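Local coordinates for protein colicin B (Escherichia coli, PDB 1RH1) that kills Escherichia coli and closely related bacteria by forming channels that depolarize the cytoplasmic membrane and dissipate cellular energy, at residues D17-W22 and P117-A122; W94-V99 and S238-Q243; G360-S365 and M455-A460. One frame throughout, in Å; residues are numbered along the deposited sequence.

How the interactions relate
Near its N terminus the chain passes through 17-22, the first six residues of the TonB box, then 94-99, before returning with 117-122 to close interaction 1. The loop at 238-243 later closes interaction 2 on 94-99, so the two contacts cross along the sequence, both within the N-terminal portion. Their nearest atoms stay about 10 Å apart. Interaction 1 sets the beginning of the TonB box against the loop leading into strand 121-128; interaction 2 joins two surface loops. The long helix 291-340 then leads to the pore-forming part, where interaction 3 comes in series, bringing 455-460 back to the 360-365 loop. Its centre is about 59 Å from that of interaction 2.

Interaction 1 of 3, residues D17-W22 and P117-A122; sequences DTMVVW and PSRPAA
The guanidinium of R119 presents an edge to the backbone of T18: the carbonyl oxygen T18 O lies in its plane, 3.1 Å from NH1, and M19 CG lies near the same plane, 4.2 Å from R119 NH1. Y259 makes a cation-pi contact with this group. The carboxylate of D17 touches P120 through a single oxygen, OD1 standing 3.3 Å from ring atom CG, while OD2 forms a salt bridge with R170. To reach T18, the arginine chain bends at chi3 (52°), and on the way its CG passes 3.7 Å from T18 CB, the two side chains crossing at a slant. This threonine belongs to the TonB box, whose residues 20-22 form a short parallel strand beside 260-262; the contact described here grips the beginning of the motif, just ahead of that strand, and sets it against the loop entering strand 121-128. T18 also offers its hydroxyl OG1 to S118 O in a weak hydrogen bond of 3.1 Å that is not settled, since D17 O also lies 2.9 Å from OG1. Positive phi angles at D17 and T18 turn the backbone here. The rest of the R119 head is fixed from outside, NE by a salt bridge to E256 and NH2 by a hydrogen bond to G258 O, which probably holds the guanidinium's rotation where T18 O meets its edge.

Interaction 2 of 3, residues W94-V99 and S238-Q243; sequences WGNEKV and SNPEIQ
W94 brings the far end of its indole against the 238-243 loop. With CG anti to the backbone N (chi1 179°), the ring reaches out so that CH2 lies 3.1 Å from S238 O and CZ3 lies 3.3 Å from I242 CD1, both partners meeting the ring at its edge. The isoleucine contact is the apolar part of the interface, the two side chains slanting past each other. N96 supplies the polar part, using both its backbone and its amide. Its N-H bonds to P240 O at 2.9 Å with a fairly straight angle of 160°, and its ND2 donates to E241 OE2, also at 2.9 Å. That carboxylate oxygen is met on its anti side, from 31° out of the carboxylate plane. P240 takes up the ground between: its ring runs alongside the asparagine side chain, pointing the same way, and CB comes 3.3 Å from N96 OD1. The ND2 bond, with the proline alongside, probably sets how the N96 amide is turned, while the backbone bond pins the chain, in a contact at the protein surface. Outside the two segments, W94 also meets the ring of F65 and touches V236, while I242 rests on I68. The 94-99 segment follows strand 87-90 and leads through a turn into helix 99-110, whose first residue is V99, whereas 238-243 belongs to the long connection from strand 225-228 to strand 247-248.

Interaction 3 of 3, residues G360-S365 and M455-A460; sequences GKTIRS and MASAVA
S457 turns its hydroxyl to the side of its own backbone N, opposite the carbonyl carbon (chi1 -71°), and this aims OG at the extended backbone of 361-365. I363 holds CG1 between its N and its carbonyl carbon (chi1 51°), and the branch CG2 then faces the serine backbone, 4.0 Å from S457 O. Between the two residues the I363 N-H donates to S457 OG, a weak hydrogen bond of 2.8 Å bent to 149°, with the serine oxygen as acceptor. T362 touches the same oxygen with its CA, 3.1 Å from S457 OG. The T362 methyl CG2 is farther off, 3.9 Å from S457 OG. One residue earlier, K361 O comes 3.3 Å from S457 CB, so three successive loop residues, K361 to I363, touch the serine side chain. S457 is the first residue of helix 457-472, with A456 at the N-cap position, and the bond A460 N to A456 O opens the first turn. That helix falls in a predicted transmembrane stretch and is followed by a second predicted one, which overlaps helix 479-495; the pair is consistent with the hydrophobic hairpin buried at the centre of the helical bundle in pore-forming colicins. The contact thus ties the N-terminal end of the first of these helices to the connection between helices 342-357 and 366-376. F358 packs against both I363 and S457 as well as A458, while I363 also rests on F496 and on E448 and V451 of helix 441-452. Farther along the loop, R364 donates from NE to A495 O at the end of helix 479-495, and S365 caps helix 366-376 through D368 N.

Interaction 1 of 3, residues D17-W22 and P117-A122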
loop_
_atom_site.group_PDB
_atom_site.type_symbol
_atom_site.label_atom_id
_atom_site.label_comp_id
_atom_site.label_asym_id
_atom_site.label_seq_id
_atom_site.Cartn_x
_atom_site.Cartn_y
_atom_site.Cartn_z
ATOM N N ASP A 17 6.317 3.478 -2.463
ATOM C CA ASP A 17 6.280 2.795 -1.168
ATOM C C ASP A 17 5.046 3.198 -0.348
ATOM O O ASP A 17 5.029 3.799 0.727
ATOM C CB ASP A 17 7.621 3.029 -0.396
ATOM C CG ASP A 17 7.981 4.366 0.247
ATOM O OD1 ASP A 17 8.143 4.389 1.469
ATOM O OD2 ASP A 17 8.143 5.363 -0.457
ATOM N N THR A 18 3.983 2.754 -1.046
ATOM C CA THR A 18 2.546 2.857 -0.784
ATOM C C THR A 18 1.961 4.254 -1.038
ATOM O O THR A 18 0.854 4.554 -0.579
ATOM C CB THR A 18 2.163 2.438 0.689
ATOM O OG1 THR A 18 3.168 1.583 1.237
ATOM C CG2 THR A 18 0.804 1.711 0.694
ATOM N N MET A 19 2.618 5.138 -1.796
ATOM C CA MET A 19 2.070 6.470 -2.001
ATOM C C MET A 19 1.416 6.718 -3.355
ATOM O O MET A 19 1.921 6.310 -4.404
ATOM C CB MET A 19 3.178 7.483 -1.765
ATOM C CG MET A 19 3.512 7.620 -0.300
ATOM S SD MET A 19 5.113 8.426 -0.098
ATOM C CE MET A 19 4.624 10.123 -0.010
ATOM N N VAL A 20 0.255 7.391 -3.325
ATOM C CA VAL A 20 -0.495 7.739 -4.532
ATOM C C VAL A 20 -0.019 9.101 -5.027
ATOM O O VAL A 20 0.468 9.893 -4.224
ATOM C CB VAL A 20 -2.045 7.783 -4.257
ATOM C CG1 VAL A 20 -2.448 6.596 -3.380
ATOM C CG2 VAL A 20 -2.465 9.033 -3.506
ATOM N N VAL A 21 -0.110 9.431 -6.320
ATOM C CA VAL A 21 0.356 10.733 -6.781
ATOM C C VAL A 21 -0.623 11.882 -6.620
ATOM O O VAL A 21 -1.834 11.793 -6.835
ATOM C CB VAL A 21 0.785 10.579 -8.246
ATOM C CG1 VAL A 21 0.779 11.859 -9.062
ATOM C CG2 VAL A 21 2.246 10.174 -8.194
ATOM N N TRP A 22 -0.072 12.987 -6.148
ATOM C CA TRP A 22 -0.836 14.209 -6.126
ATOM C C TRP A 22 -0.227 14.934 -7.314
ATOM O O TRP A 22 0.981 15.206 -7.311
ATOM C CB TRP A 22 -0.610 14.990 -4.838
ATOM C CG TRP A 22 -1.341 16.315 -4.859
ATOM C CD1 TRP A 22 -2.705 16.379 -4.824
ATOM C CD2 TRP A 22 -0.756 17.545 -4.922
ATOM N NE1 TRP A 22 -3.008 17.650 -4.865
ATOM C CE2 TRP A 22 -1.877 18.378 -4.922
ATOM C CE3 TRP A 22 0.530 18.085 -4.976
ATOM C CZ2 TRP A 22 -1.729 19.762 -4.972
ATOM C CZ3 TRP A 22 0.677 19.470 -5.026
ATOM C CH2 TRP A 22 -0.445 20.295 -5.024
ATOM N N PRO A 117 1.722 -0.561 9.630
ATOM C CA PRO A 117 2.365 -1.663 8.956
ATOM C C PRO A 117 2.125 -1.681 7.464
ATOM O O PRO A 117 1.005 -1.556 6.969
ATOM C CB PRO A 117 1.818 -2.865 9.670
ATOM C CG PRO A 117 0.435 -2.422 10.069
ATOM C CD PRO A 117 0.785 -1.062 10.630
ATOM N N SER A 118 3.282 -1.895 6.851
ATOM C CA SER A 118 3.596 -1.983 5.431
ATOM C C SER A 118 3.680 -0.610 4.793
ATOM O O SER A 118 3.533 -0.447 3.576
ATOM C CB SER A 118 2.561 -2.817 4.674
ATOM O OG SER A 118 1.436 -2.035 4.300
ATOM N N ARG A 119 3.907 0.370 5.666
ATOM C CA ARG A 119 3.981 1.740 5.262
ATOM C C ARG A 119 5.075 2.400 6.054
ATOM O O ARG A 119 5.176 2.166 7.265
ATOM C CB ARG A 119 2.673 2.432 5.538
ATOM C CG ARG A 119 1.774 2.337 4.324
ATOM C CD ARG A 119 0.584 3.290 4.385
ATOM N NE ARG A 119 1.053 4.632 4.662
ATOM C CZ ARG A 119 1.380 5.512 3.724
ATOM N NH1 ARG A 119 1.295 5.262 2.416
ATOM N NH2 ARG A 119 1.885 6.649 4.160
ATOM N N PRO A 120 5.889 3.258 5.412
ATOM C CA PRO A 120 7.092 3.810 5.987
ATOM C C PRO A 120 6.786 4.640 7.228
ATOM O O PRO A 120 5.618 4.876 7.540
ATOM C CB PRO A 120 7.676 4.563 4.837
ATOM C CG PRO A 120 6.480 5.149 4.191
ATOM C CD PRO A 120 5.568 3.961 4.185
ATOM N N ALA A 121 7.797 5.008 8.006
ATOM C CA ALA A 121 7.599 5.811 9.195
ATOM C C ALA A 121 8.356 7.111 8.975
ATOM O O ALA A 121 9.369 7.133 8.268
ATOM C CB ALA A 121 8.158 5.103 10.398
ATOM N N ALA A 122 7.907 8.215 9.575
ATOM C CA ALA A 122 8.530 9.483 9.296
ATOM C C ALA A 122 8.740 10.330 10.513
ATOM O O ALA A 122 7.954 10.268 11.446
ATOM C CB ALA A 122 7.673 10.271 8.334
#

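Interaction 2 of 3, residues W94-V99 and S238-Q243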
loop_
_atom_site.group_PDB
_atom_site.type_symbol
_atom_site.label_atom_id
_atom_site.label_comp_id
_atom_site.label_asym_id
_atom_site.label_seq_id
_atom_site.Cartn_x
_atom_site.Cartn_y
_atom_site.Cartn_z
ATOM N N TRP A 94 30.137 19.367 6.846
ATOM C CA TRP A 94 30.397 20.598 7.580
ATOM C C TRP A 94 29.073 21.156 8.115
ATOM O O TRP A 94 28.008 20.938 7.530
ATOM C CB TRP A 94 31.068 21.609 6.653
ATOM C CG TRP A 94 31.374 22.946 7.298
ATOM C CD1 TRP A 94 32.550 23.161 7.951
ATOM C CD2 TRP A 94 30.551 24.044 7.313
ATOM N NE1 TRP A 94 32.487 24.398 8.392
ATOM C CE2 TRP A 94 31.320 24.958 8.040
ATOM C CE3 TRP A 94 29.288 24.394 6.834
ATOM C CZ2 TRP A 94 30.835 26.237 8.294
ATOM C CZ3 TRP A 94 28.808 25.670 7.089
ATOM C CH2 TRP A 94 29.571 26.585 7.812
ATOM N N GLY A 95 29.137 21.838 9.267
ATOM C CA GLY A 95 28.017 22.571 9.837
ATOM C C GLY A 95 26.911 21.781 10.504
ATOM O O GLY A 95 26.861 20.548 10.507
ATOM N N ASN A 96 25.993 22.572 11.066
ATOM C CA ASN A 96 24.877 22.045 11.844
ATOM C C ASN A 96 23.720 21.596 10.964
ATOM O O ASN A 96 23.049 22.396 10.299
ATOM C CB ASN A 96 24.373 23.107 12.822
ATOM C CG ASN A 96 25.464 23.918 13.524
ATOM O OD1 ASN A 96 26.570 23.457 13.829
ATOM N ND2 ASN A 96 25.156 25.187 13.781
ATOM N N GLU A 97 23.520 20.285 10.916
ATOM C CA GLU A 97 22.419 19.743 10.153
ATOM C C GLU A 97 21.371 19.110 11.045
ATOM O O GLU A 97 21.722 18.686 12.154
ATOM C CB GLU A 97 22.975 18.742 9.159
ATOM C CG GLU A 97 24.061 17.780 9.621
ATOM C CD GLU A 97 23.553 16.567 10.377
ATOM O OE1 GLU A 97 22.983 15.670 9.751
ATOM O OE2 GLU A 97 23.749 16.532 11.590
ATOM N N LYS A 98 20.093 19.040 10.622
ATOM C CA LYS A 98 19.051 18.511 11.501
ATOM C C LYS A 98 18.560 17.085 11.227
ATOM O O LYS A 98 17.738 16.550 11.991
ATOM C CB LYS A 98 17.893 19.527 11.469
ATOM C CG LYS A 98 16.847 19.460 12.610
ATOM C CD LYS A 98 17.420 19.580 14.034
ATOM C CE LYS A 98 18.137 20.892 14.408
ATOM N NZ LYS A 98 18.823 20.786 15.692
ATOM N N VAL A 99 19.112 16.419 10.189
ATOM C CA VAL A 99 18.664 15.078 9.817
ATOM C C VAL A 99 19.083 14.033 10.812
ATOM O O VAL A 99 18.298 13.170 11.157
ATOM C CB VAL A 99 19.194 14.647 8.468
ATOM C CG1 VAL A 99 18.441 13.406 8.037
ATOM C CG2 VAL A 99 18.983 15.737 7.442
ATOM N N SER A 238 32.164 30.184 7.337
ATOM C CA SER A 238 30.943 30.927 7.155
ATOM C C SER A 238 29.787 30.312 7.925
ATOM O O SER A 238 28.924 29.633 7.356
ATOM C CB SER A 238 30.632 30.985 5.645
ATOM O OG SER A 238 30.511 29.728 4.980
ATOM N N ASN A 239 29.802 30.567 9.240
ATOM C CA ASN A 239 28.801 30.175 10.244
ATOM C C ASN A 239 27.989 28.895 10.076
ATOM O O ASN A 239 27.186 28.766 9.143
ATOM C CB ASN A 239 27.780 31.301 10.461
ATOM C CG ASN A 239 27.115 31.256 11.844
ATOM O OD1 ASN A 239 27.567 31.940 12.766
ATOM N ND2 ASN A 239 26.055 30.472 12.071
ATOM N N PRO A 240 28.132 27.954 11.024
ATOM C CA PRO A 240 27.571 26.618 10.944
ATOM C C PRO A 240 26.072 26.515 10.806
ATOM O O PRO A 240 25.594 25.427 10.490
ATOM C CB PRO A 240 28.088 25.942 12.181
ATOM C CG PRO A 240 28.259 27.056 13.167
ATOM C CD PRO A 240 28.882 28.108 12.271
ATOM N N GLU A 241 25.328 27.614 11.004
ATOM C CA GLU A 241 23.888 27.542 10.875
ATOM C C GLU A 241 23.254 27.353 9.510
ATOM O O GLU A 241 22.610 26.316 9.316
ATOM C CB GLU A 241 23.229 28.758 11.497
ATOM C CG GLU A 241 22.814 28.441 12.930
ATOM C CD GLU A 241 21.997 27.156 13.073
ATOM O OE1 GLU A 241 20.897 27.079 12.521
ATOM O OE2 GLU A 241 22.464 26.219 13.719
ATOM N N ILE A 242 23.428 28.263 8.538
ATOM C CA ILE A 242 22.806 28.191 7.211
ATOM C C ILE A 242 21.279 28.173 7.428
ATOM O O ILE A 242 20.608 27.131 7.476
ATOM C CB ILE A 242 23.282 26.908 6.402
ATOM C CG1 ILE A 242 24.735 26.886 6.031
ATOM C CG2 ILE A 242 22.641 26.957 5.037
ATOM C CD1 ILE A 242 25.748 26.956 7.165
ATOM N N GLN A 243 20.744 29.378 7.671
ATOM C CA GLN A 243 19.312 29.575 7.874
ATOM C C GLN A 243 18.674 29.984 6.563
ATOM O O GLN A 243 19.022 31.032 6.027
ATOM C CB GLN A 243 19.048 30.675 8.893
ATOM C CG GLN A 243 19.825 30.437 10.167
ATOM C CD GLN A 243 19.463 31.382 11.300
ATOM O OE1 GLN A 243 18.429 31.199 11.941
ATOM N NE2 GLN A 243 20.301 32.383 11.597
#

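Interaction 3 of 3, residues G360-S365 and M455-A460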
loop_
_atom_site.group_PDB
_atom_site.type_symbol
_atom_site.label_atom_id
_atom_site.label_comp_id
_atom_site.label_asym_id
_atom_site.label_seq_id
_atom_site.Cartn_x
_atom_site.Cartn_y
_atom_site.Cartn_z
ATOM N N GLY A 360 -11.769 -12.395 -3.306
ATOM C CA GLY A 360 -11.778 -11.750 -4.601
ATOM C C GLY A 360 -12.693 -12.472 -5.593
ATOM O O GLY A 360 -13.096 -11.865 -6.597
ATOM N N LYS A 361 -13.026 -13.757 -5.352
ATOM C CA LYS A 361 -13.928 -14.491 -6.224
ATOM C C LYS A 361 -15.388 -14.184 -5.893
ATOM O O LYS A 361 -15.750 -13.504 -4.917
ATOM C CB LYS A 361 -13.630 -15.985 -6.101
ATOM C CG LYS A 361 -12.185 -16.316 -6.494
ATOM C CD LYS A 361 -11.777 -17.756 -6.177
ATOM C CE LYS A 361 -10.247 -17.923 -6.128
ATOM N NZ LYS A 361 -9.873 -19.017 -5.237
ATOM N N THR A 362 -16.216 -14.686 -6.802
ATOM C CA THR A 362 -17.644 -14.419 -6.826
ATOM C C THR A 362 -18.446 -15.693 -6.634
ATOM O O THR A 362 -18.095 -16.643 -7.339
ATOM C CB THR A 362 -17.911 -13.745 -8.189
ATOM O OG1 THR A 362 -17.196 -12.522 -8.104
ATOM C CG2 THR A 362 -19.372 -13.475 -8.532
ATOM N N ILE A 363 -19.503 -15.806 -5.800
ATOM C CA ILE A 363 -20.183 -17.105 -5.717
ATOM C C ILE A 363 -20.854 -17.435 -7.034
ATOM O O ILE A 363 -21.046 -16.531 -7.848
ATOM C CB ILE A 363 -21.310 -17.219 -4.615
ATOM C CG1 ILE A 363 -22.302 -16.089 -4.687
ATOM C CG2 ILE A 363 -20.660 -17.236 -3.242
ATOM C CD1 ILE A 363 -23.433 -16.345 -3.708
ATOM N N ARG A 364 -21.184 -18.709 -7.288
ATOM C CA ARG A 364 -21.855 -19.078 -8.522
ATOM C C ARG A 364 -23.230 -18.449 -8.651
ATOM O O ARG A 364 -23.770 -17.898 -7.692
ATOM C CB ARG A 364 -22.020 -20.579 -8.636
ATOM C CG ARG A 364 -20.732 -21.347 -8.932
ATOM C CD ARG A 364 -21.022 -22.401 -9.999
ATOM N NE ARG A 364 -21.993 -23.345 -9.503
ATOM C CZ ARG A 364 -22.584 -24.279 -10.235
ATOM N NH1 ARG A 364 -22.344 -24.438 -11.536
ATOM N NH2 ARG A 364 -23.403 -25.109 -9.605
ATOM N N SER A 365 -23.809 -18.458 -9.849
ATOM C CA SER A 365 -25.115 -17.854 -9.985
ATOM C C SER A 365 -26.156 -18.732 -9.325
ATOM O O SER A 365 -25.972 -19.929 -9.149
ATOM C CB SER A 365 -25.489 -17.703 -11.434
ATOM O OG SER A 365 -25.954 -18.937 -11.975
ATOM N N MET A 455 -23.148 -7.441 -0.324
ATOM C CA MET A 455 -22.148 -8.201 0.453
ATOM C C MET A 455 -21.145 -8.840 -0.478
ATOM O O MET A 455 -21.501 -9.344 -1.543
ATOM C CB MET A 455 -22.812 -9.317 1.293
ATOM C CG MET A 455 -21.988 -10.194 2.253
ATOM S SD MET A 455 -23.021 -11.282 3.252
ATOM C CE MET A 455 -23.436 -10.118 4.484
ATOM N N ALA A 456 -19.876 -8.767 -0.068
ATOM C CA ALA A 456 -18.779 -9.400 -0.789
ATOM C C ALA A 456 -19.020 -10.908 -0.919
ATOM O O ALA A 456 -19.312 -11.508 0.111
ATOM C CB ALA A 456 -17.498 -9.162 -0.020
ATOM N N SER A 457 -18.952 -11.567 -2.089
ATOM C CA SER A 457 -19.216 -13.000 -2.221
ATOM C C SER A 457 -18.523 -13.856 -1.185
ATOM O O SER A 457 -19.152 -14.722 -0.582
ATOM C CB SER A 457 -18.772 -13.579 -3.550
ATOM O OG SER A 457 -19.541 -13.203 -4.674
ATOM N N ALA A 458 -17.238 -13.584 -0.937
ATOM C CA ALA A 458 -16.485 -14.302 0.076
ATOM C C ALA A 458 -17.130 -14.195 1.460
ATOM O O ALA A 458 -17.345 -15.236 2.076
ATOM C CB ALA A 458 -15.072 -13.753 0.129
ATOM N N VAL A 459 -17.509 -13.002 1.941
ATOM C CA VAL A 459 -18.203 -12.839 3.216
ATOM C C VAL A 459 -19.565 -13.564 3.157
ATOM O O VAL A 459 -19.962 -14.227 4.119
ATOM C CB VAL A 459 -18.410 -11.334 3.509
ATOM C CG1 VAL A 459 -18.936 -11.117 4.891
ATOM C CG2 VAL A 459 -17.107 -10.610 3.486
ATOM N N ALA A 460 -20.314 -13.526 2.048
ATOM C CA ALA A 460 -21.580 -14.232 1.974
ATOM C C ALA A 460 -21.411 -15.738 1.958
ATOM O O ALA A 460 -22.306 -16.460 2.394
ATOM C CB ALA A 460 -22.332 -13.847 0.734
#